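PDB 2UVK: N-acetylneuraminate epimerase from Escherichia coli, which speeds the interconversion of the alpha- and beta-anomers of N-acetylneuraminic acid (sialic acid), turning the alpha-anomer into the beta-anomer. Local coordinates for residues 46-51 against 89-94; 202-207 against 290-295; 337-340 against 345-348. All coordinates share one frame; numbering follows the deposited sequence.

The three contacts sample a Kelch beta-propeller built of six four-stranded antiparallel sheets, and they follow one another along the chain. Contact 1 joins the first two blades, sheet 14-47 and sheet 60-100. Contact 2 links sheet 195-233 to the following sheet 247-302. Contact 3 lies within the last sheet, 311-348, as its closing hairpin. Contact 1 stands apart, with its centre about 32 and 30 Å from those of contacts 2 and 3. Contacts 2 and 3 are about 16 Å apart between centres and touch where Leu-291 packs on Val-340. Two thus show side chains bridging neighbouring blades and the third shows strand pairing inside one, two kinds of contact found in the propeller.

Contact 1 (46-51 against 89-94); sequences TALAAF and HKYNPK
Leu-48 and Phe-51 meet Tyr-91 and His-89 at the interface between the first two blades of the Kelch beta-propeller, without a hydrogen bond between the two segments. The aromatic pair is edge-to-face: Phe-51 brings its CE1-CZ edge onto one face of the His-89 imidazole, with the planes at 52° and the centroids 4.6 Å apart. CZ of Phe-51 sits 3.5 Å from ND1 of His-89, toward the rim of that ring, while CE1 of Phe-51 reaches CB of His-89 at 3.6 Å. With CG anti to the backbone N (chi1 -173°), the ring of Phe-51 reaches the imidazole. Were His-89 an alanine, the Phe-51 edge would probably lose the face it rests on, leaving a gap between the blades. At the other end the Tyr-91 hydroxyl oxygen rests against both methyls of Leu-48: OH of Tyr-91 lies 3.5 Å from CD2 of Leu-48, and CD1 of Leu-48 comes to 3.9 Å from CZ of Tyr-91. The same hydroxyl is hydrogen-bonded to Asn-96 OD1. Trp-98, on strand 97-100, meets the rings of both Phe-51 and Tyr-91, while strand 67-71 backs the contact through Val-70 against Phe-51 and Leu-68 against Tyr-91.

Contact 2 (202-207 against 290-295); sequences KTWLIN and HLWHNG
Trp-204 and Trp-292 are carried by strands that run in roughly opposite directions but stay well apart, their CA atoms being 11.1 Å from each other. No hydrogen bond joins the backbones, for strand 202-206 and strand 284-293 belong to consecutive blades of the Kelch beta-propeller, and of the two segments only the indoles meet across the gap. Both side chains set out toward the other segment. Trp-292 has CG anti to its backbone N (chi1 -173°), which carries its six-membered ring to Trp-204. The side chains cross at about a right angle, and the rings meet obliquely, the planes inclined at 55°. They touch through their six-membered parts, where CZ2 of Trp-204 approaches CZ3 of Trp-292 at 4.1 Å. Both indoles also rest on Leu-255 of strand 254-262, and Trp-297 packs against Trp-292, which makes the pair part of a larger apolar cluster between blades. Trp-204 is further fixed by the hydrogen bond of its NE1 with OE2 of Glu-221. Each indole also has a neighbour from its own segment over one face, near the rim: CB of Lys-202 lies 3.5 Å above the Trp-204 plane, and CA of Gly-295 lies 3.5 Å above that of Trp-292.

Contact 3 (337-340 against 345-348); sequences LITV and VTVQ
Val-345 fits against Ile-338 and Val-340 across the beta hairpin that ends the last blade of the Kelch propeller, strands 335-341 and 344-348. The two short strands run antiparallel at 157°, their axes 4.7 Å apart. On the face carrying Ile-338, Val-340, Val-345 and Val-347, the methyl CG2 of Val-345 is the principal bump. It fills the hollow between the two branched side chains opposite, 3.5 Å from CG2 of Ile-338 and 3.8 Å from CG1 of Val-340. The first torsion of Val-345 (chi1 127°) departs from the staggered positions, and this rotation places both of its methyls within reach of Ile-338. Val-347 fits less closely, its CG2 only grazing CG1 of Ile-338 at 4.5 Å. This apolar face is turned to the preceding blade, where Ile-338 and Val-347 press on Ile-289.

The other face carries Leu-337, Thr-339, Thr-346 and Gln-348. Leu-337 and Gln-348 form a hydrogen-bonded pair, linked in both directions through their backbone N and O atoms, and their side chains meet at the CB atoms before diverging. Thr-339 and Thr-346 form the second such pair. OG1 of Thr-339 turns to another strand, where it is hydrogen-bonded to OG of Ser-318, while that of Thr-346 projects across the hairpin beside CB of Thr-339. Two donors therefore grip the carbonyl of Thr-339: N of Thr-346 at 2.8 Å, nearly in line with the C=O bond, and OG1 of Thr-346 at 3.2 Å, 50° out of the carbonyl plane.

Contact 1 (46-51 against 89-94)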
loop_
_atom_site.group_PDB
_atom_site.type_symbol
_atom_site.label_atom_id
_atom_site.label_comp_id
_atom_site.label_asym_id
_atom_site.label_seq_id
_atom_site.Cartn_x
_atom_site.Cartn_y
_atom_site.Cartn_z
ATOM N N THR B 46 20.902 16.864 26.276
ATOM C CA THR B 46 22.183 16.611 25.644
ATOM C C THR B 46 21.987 16.257 24.170
ATOM O O THR B 46 21.273 15.320 23.859
ATOM C CB THR B 46 22.904 15.436 26.340
ATOM O OG1 THR B 46 23.196 15.800 27.696
ATOM C CG2 THR B 46 24.191 15.050 25.603
ATOM N N ALA B 47 22.660 16.994 23.287
ATOM C CA ALA B 47 22.606 16.732 21.843
ATOM C C ALA B 47 23.271 15.417 21.485
ATOM O O ALA B 47 24.391 15.110 21.928
ATOM C CB ALA B 47 23.245 17.868 21.064
ATOM N N LEU B 48 22.567 14.623 20.681
ATOM C CA LEU B 48 23.038 13.341 20.232
ATOM C C LEU B 48 23.533 13.421 18.781
ATOM O O LEU B 48 23.438 14.468 18.124
ATOM C CB LEU B 48 21.908 12.315 20.384
ATOM C CG LEU B 48 21.288 12.159 21.776
ATOM C CD1 LEU B 48 20.212 11.083 21.784
ATOM C CD2 LEU B 48 22.395 11.836 22.828
ATOM N N ALA B 49 24.018 12.305 18.276
ATOM C CA ALA B 49 24.400 12.209 16.879
ATOM C C ALA B 49 23.189 12.538 16.002
ATOM O O ALA B 49 22.065 12.121 16.297
ATOM C CB ALA B 49 24.930 10.822 16.581
ATOM N N ALA B 50 23.440 13.294 14.950
ATOM C CA ALA B 50 22.378 13.701 14.029
ATOM C C ALA B 50 21.752 12.512 13.317
ATOM O O ALA B 50 22.393 11.535 12.977
ATOM C CB ALA B 50 22.922 14.693 13.002
ATOM N N PHE B 51 20.452 12.629 13.074
ATOM C CA PHE B 51 19.730 11.642 12.283
ATOM C C PHE B 51 20.230 11.683 10.843
ATOM O O PHE B 51 20.220 12.747 10.241
ATOM C CB PHE B 51 18.233 11.956 12.361
ATOM C CG PHE B 51 17.356 10.920 11.721
ATOM C CD1 PHE B 51 17.166 9.686 12.306
ATOM C CD2 PHE B 51 16.711 11.184 10.515
ATOM C CE1 PHE B 51 16.344 8.740 11.698
ATOM C CE2 PHE B 51 15.901 10.242 9.936
ATOM C CZ PHE B 51 15.715 9.043 10.522
ATOM N N HIS B 89 15.537 3.400 10.918
ATOM C CA HIS B 89 16.878 3.699 11.415
ATOM C C HIS B 89 16.993 3.205 12.840
ATOM O O HIS B 89 16.026 3.187 13.576
ATOM C CB HIS B 89 17.133 5.195 11.349
ATOM C CG HIS B 89 17.399 5.705 9.966
ATOM N ND1 HIS B 89 16.402 5.912 9.040
ATOM C CD2 HIS B 89 18.553 6.086 9.360
ATOM C CE1 HIS B 89 16.930 6.390 7.921
ATOM N NE2 HIS B 89 18.237 6.508 8.093
ATOM N N LYS B 90 18.207 2.794 13.217
ATOM C CA LYS B 90 18.482 2.337 14.580
ATOM C C LYS B 90 19.548 3.199 15.212
ATOM O O LYS B 90 20.599 3.416 14.613
ATOM C CB LYS B 90 18.960 0.891 14.547
ATOM C CG LYS B 90 19.348 0.319 15.901
ATOM C CD LYS B 90 19.644 -1.166 15.815
ATOM C CE LYS B 90 20.919 -1.458 15.047
ATOM N NZ LYS B 90 22.156 -1.112 15.804
ATOM N N TYR B 91 19.273 3.678 16.413
ATOM C CA TYR B 91 20.255 4.443 17.201
ATOM C C TYR B 91 20.691 3.612 18.390
ATOM O O TYR B 91 19.865 3.118 19.155
ATOM C CB TYR B 91 19.643 5.736 17.694
ATOM C CG TYR B 91 20.506 6.518 18.659
ATOM C CD1 TYR B 91 21.583 7.275 18.214
ATOM C CD2 TYR B 91 20.238 6.496 20.026
ATOM C CE1 TYR B 91 22.355 8.009 19.095
ATOM C CE2 TYR B 91 21.039 7.225 20.920
ATOM C CZ TYR B 91 22.069 7.974 20.439
ATOM O OH TYR B 91 22.861 8.679 21.306
ATOM N N ASN B 92 22.009 3.460 18.511
ATOM C CA ASN B 92 22.627 2.747 19.643
ATOM C C ASN B 92 23.108 3.772 20.676
ATOM O O ASN B 92 24.023 4.544 20.416
ATOM C CB ASN B 92 23.764 1.860 19.123
ATOM C CG ASN B 92 24.466 1.080 20.229
ATOM O OD1 ASN B 92 24.177 1.254 21.403
ATOM N ND2 ASN B 92 25.372 0.190 19.839
ATOM N N PRO B 93 22.427 3.847 21.818
ATOM C CA PRO B 93 22.829 4.858 22.802
ATOM C C PRO B 93 24.217 4.625 23.423
ATOM O O PRO B 93 24.860 5.588 23.855
ATOM C CB PRO B 93 21.723 4.810 23.857
ATOM C CG PRO B 93 20.869 3.628 23.545
ATOM C CD PRO B 93 21.271 3.046 22.244
ATOM N N LYS B 94 24.676 3.381 23.434
ATOM C CA LYS B 94 25.969 3.067 24.041
ATOM C C LYS B 94 27.121 3.635 23.219
ATOM O O LYS B 94 28.177 3.990 23.765
ATOM C CB LYS B 94 26.114 1.564 24.197
ATOM C CG LYS B 94 25.027 0.951 25.068
ATOM C CD LYS B 94 25.379 -0.460 25.521
ATOM C CE LYS B 94 24.368 -0.994 26.517
ATOM N NZ LYS B 94 24.708 -2.382 26.933
#

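Contact 2 (202-207 against 290-295)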
loop_
_atom_site.group_PDB
_atom_site.type_symbol
_atom_site.label_atom_id
_atom_site.label_comp_id
_atom_site.label_asym_id
_atom_site.label_seq_id
_atom_site.Cartn_x
_atom_site.Cartn_y
_atom_site.Cartn_z
ATOM N N LYS B 202 -3.228 -4.830 25.865
ATOM C CA LYS B 202 -4.191 -3.891 25.267
ATOM C C LYS B 202 -3.489 -2.700 24.625
ATOM O O LYS B 202 -2.539 -2.181 25.186
ATOM C CB LYS B 202 -5.143 -3.343 26.309
ATOM C CG LYS B 202 -5.983 -4.414 27.015
ATOM C CD LYS B 202 -6.869 -5.204 26.074
ATOM C CE LYS B 202 -7.769 -6.180 26.844
ATOM N NZ LYS B 202 -8.743 -5.452 27.689
ATOM N N THR B 203 -3.972 -2.303 23.449
ATOM C CA THR B 203 -3.551 -1.042 22.824
ATOM C C THR B 203 -4.801 -0.290 22.365
ATOM O O THR B 203 -5.758 -0.886 21.877
ATOM C CB THR B 203 -2.664 -1.341 21.643
ATOM O OG1 THR B 203 -1.472 -1.981 22.117
ATOM C CG2 THR B 203 -2.330 -0.034 20.853
ATOM N N TRP B 204 -4.763 1.031 22.518
ATOM C CA TRP B 204 -5.848 1.917 22.142
ATOM C C TRP B 204 -5.379 2.905 21.069
ATOM O O TRP B 204 -4.268 3.406 21.169
ATOM C CB TRP B 204 -6.334 2.678 23.371
ATOM C CG TRP B 204 -6.858 1.775 24.448
ATOM C CD1 TRP B 204 -8.129 1.328 24.558
ATOM C CD2 TRP B 204 -6.128 1.227 25.568
ATOM N NE1 TRP B 204 -8.245 0.522 25.661
ATOM C CE2 TRP B 204 -7.038 0.432 26.295
ATOM C CE3 TRP B 204 -4.807 1.304 26.009
ATOM C CZ2 TRP B 204 -6.666 -0.258 27.457
ATOM C CZ3 TRP B 204 -4.442 0.618 27.167
ATOM C CH2 TRP B 204 -5.374 -0.159 27.869
ATOM N N LEU B 205 -6.231 3.135 20.064
ATOM C CA LEU B 205 -6.003 4.069 18.931
ATOM C C LEU B 205 -7.093 5.117 19.003
ATOM O O LEU B 205 -8.269 4.807 18.805
ATOM C CB LEU B 205 -6.074 3.333 17.596
ATOM C CG LEU B 205 -5.190 2.099 17.415
ATOM C CD1 LEU B 205 -5.469 1.440 16.051
ATOM C CD2 LEU B 205 -3.726 2.462 17.539
ATOM N N ILE B 206 -6.727 6.363 19.317
ATOM C CA ILE B 206 -7.682 7.402 19.637
ATOM C C ILE B 206 -7.738 8.489 18.563
ATOM O O ILE B 206 -6.741 9.177 18.302
ATOM C CB ILE B 206 -7.417 8.049 21.023
ATOM C CG1 ILE B 206 -7.266 6.971 22.128
ATOM C CG2 ILE B 206 -8.502 9.036 21.352
ATOM C CD1 ILE B 206 -6.721 7.475 23.436
ATOM N N ASN B 207 -8.912 8.654 17.973
ATOM C CA ASN B 207 -9.186 9.673 16.985
ATOM C C ASN B 207 -8.238 9.578 15.763
ATOM O O ASN B 207 -7.910 8.468 15.351
ATOM C CB ASN B 207 -9.181 11.077 17.624
ATOM C CG ASN B 207 -10.361 11.345 18.543
ATOM O OD1 ASN B 207 -11.009 10.425 19.114
ATOM N ND2 ASN B 207 -10.640 12.608 18.711
ATOM N N HIS B 290 -9.400 14.377 28.587
ATOM C CA HIS B 290 -10.378 13.329 28.838
ATOM C C HIS B 290 -9.690 12.214 29.579
ATOM O O HIS B 290 -8.522 11.887 29.311
ATOM C CB HIS B 290 -10.973 12.803 27.533
ATOM C CG HIS B 290 -11.489 13.880 26.638
ATOM N ND1 HIS B 290 -12.753 14.405 26.765
ATOM C CD2 HIS B 290 -10.891 14.568 25.634
ATOM C CE1 HIS B 290 -12.922 15.360 25.868
ATOM N NE2 HIS B 290 -11.810 15.475 25.165
ATOM N N LEU B 291 -10.399 11.655 30.555
ATOM C CA LEU B 291 -9.875 10.530 31.304
ATOM C C LEU B 291 -10.775 9.339 31.042
ATOM O O LEU B 291 -12.004 9.465 31.093
ATOM C CB LEU B 291 -9.816 10.871 32.798
ATOM C CG LEU B 291 -9.100 9.839 33.679
ATOM C CD1 LEU B 291 -7.608 9.757 33.372
ATOM C CD2 LEU B 291 -9.295 10.163 35.157
ATOM N N TRP B 292 -10.181 8.195 30.729
ATOM C CA TRP B 292 -10.966 6.970 30.557
ATOM C C TRP B 292 -10.759 6.141 31.804
ATOM O O TRP B 292 -9.746 5.464 31.932
ATOM C CB TRP B 292 -10.493 6.202 29.333
ATOM C CG TRP B 292 -11.328 5.027 28.958
ATOM C CD1 TRP B 292 -12.569 5.053 28.398
ATOM C CD2 TRP B 292 -10.952 3.646 29.042
ATOM N NE1 TRP B 292 -12.996 3.776 28.146
ATOM C CE2 TRP B 292 -12.021 2.891 28.526
ATOM C CE3 TRP B 292 -9.815 2.973 29.514
ATOM C CZ2 TRP B 292 -11.994 1.495 28.470
ATOM C CZ3 TRP B 292 -9.783 1.587 29.455
ATOM C CH2 TRP B 292 -10.872 0.859 28.941
ATOM N N HIS B 293 -11.753 6.157 32.691
ATOM C CA HIS B 293 -11.573 5.683 34.051
ATOM C C HIS B 293 -12.742 4.771 34.357
ATOM O O HIS B 293 -13.895 5.154 34.123
ATOM C CB HIS B 293 -11.552 6.862 35.008
ATOM C CG HIS B 293 -12.894 7.484 35.241
ATOM N N ASN B 294 -12.430 3.568 34.833
ATOM C CA ASN B 294 -13.437 2.529 35.066
ATOM C C ASN B 294 -14.269 2.273 33.798
ATOM O O ASN B 294 -15.464 2.081 33.860
ATOM C CB ASN B 294 -14.312 2.881 36.287
ATOM C CG ASN B 294 -13.529 2.913 37.593
ATOM O OD1 ASN B 294 -13.692 3.823 38.406
ATOM N ND2 ASN B 294 -12.675 1.933 37.792
ATOM N N GLY B 295 -13.597 2.263 32.643
ATOM C CA GLY B 295 -14.224 1.945 31.372
ATOM C C GLY B 295 -15.130 3.024 30.803
ATOM O O GLY B 295 -15.937 2.733 29.921
#

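Contact 3 (337-340 against 345-348)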
loop_
_atom_site.group_PDB
_atom_site.type_symbol
_atom_site.label_atom_id
_atom_site.label_comp_id
_atom_site.label_asym_id
_atom_site.label_seq_id
_atom_site.Cartn_x
_atom_site.Cartn_y
_atom_site.Cartn_z
ATOM N N LEU B 337 2.932 17.727 32.481
ATOM C CA LEU B 337 2.721 16.435 33.100
ATOM C C LEU B 337 1.253 16.344 33.530
ATOM O O LEU B 337 0.745 17.224 34.240
ATOM C CB LEU B 337 3.658 16.262 34.293
ATOM C CG LEU B 337 3.862 14.822 34.762
ATOM C CD1 LEU B 337 4.499 13.903 33.722
ATOM C CD2 LEU B 337 4.720 14.870 36.030
ATOM N N ILE B 338 0.565 15.305 33.073
ATOM C CA ILE B 338 -0.818 15.056 33.452
ATOM C C ILE B 338 -0.838 13.787 34.302
ATOM O O ILE B 338 -0.480 12.713 33.838
ATOM C CB ILE B 338 -1.761 14.928 32.233
ATOM C CG1 ILE B 338 -1.600 16.151 31.315
ATOM C CG2 ILE B 338 -3.219 14.835 32.671
ATOM C CD1 ILE B 338 -2.388 16.097 30.018
ATOM N N THR B 339 -1.236 13.934 35.564
ATOM C CA THR B 339 -1.330 12.798 36.473
ATOM C C THR B 339 -2.781 12.640 36.922
ATOM O O THR B 339 -3.523 13.621 37.002
ATOM C CB THR B 339 -0.464 12.994 37.728
ATOM O OG1 THR B 339 0.792 13.608 37.392
ATOM C CG2 THR B 339 -0.224 11.636 38.424
ATOM N N VAL B 340 -3.189 11.408 37.213
ATOM C CA VAL B 340 -4.504 11.184 37.814
ATOM C C VAL B 340 -4.328 10.904 39.303
ATOM O O VAL B 340 -3.618 9.972 39.682
ATOM C CB VAL B 340 -5.299 10.034 37.142
ATOM C CG1 VAL B 340 -5.531 10.335 35.655
ATOM C CG2 VAL B 340 -4.593 8.688 37.335
ATOM N N VAL B 345 -8.064 14.531 37.175
ATOM C CA VAL B 345 -6.772 14.855 36.586
ATOM C C VAL B 345 -6.158 16.089 37.221
ATOM O O VAL B 345 -6.863 17.009 37.638
ATOM C CB VAL B 345 -6.865 15.009 35.047
ATOM C CG1 VAL B 345 -6.295 16.337 34.588
ATOM C CG2 VAL B 345 -6.157 13.848 34.380
ATOM N N THR B 346 -4.834 16.077 37.307
ATOM C CA THR B 346 -4.058 17.237 37.709
ATOM C C THR B 346 -3.027 17.538 36.619
ATOM O O THR B 346 -2.487 16.617 36.011
ATOM C CB THR B 346 -3.354 16.972 39.044
ATOM O OG1 THR B 346 -2.412 15.905 38.880
ATOM C CG2 THR B 346 -4.389 16.580 40.109
ATOM N N VAL B 347 -2.768 18.821 36.388
ATOM C CA VAL B 347 -1.904 19.284 35.290
ATOM C C VAL B 347 -0.755 20.187 35.790
ATOM O O VAL B 347 -0.999 21.225 36.426
ATOM C CB VAL B 347 -2.746 20.043 34.230
ATOM C CG1 VAL B 347 -1.861 20.520 33.080
ATOM C CG2 VAL B 347 -3.885 19.164 33.705
ATOM N N GLN B 348 0.481 19.789 35.490
ATOM C CA GLN B 348 1.692 20.519 35.878
ATOM C C GLN B 348 2.408 21.051 34.635
ATOM O O GLN B 348 2.644 20.299 33.698
ATOM C CB GLN B 348 2.621 19.572 36.649
ATOM C CG GLN B 348 3.861 20.230 37.261
ATOM C CD GLN B 348 4.767 19.241 37.990
ATOM O OE1 GLN B 348 5.983 19.415 38.022
ATOM N NE2 GLN B 348 4.183 18.206 38.572
#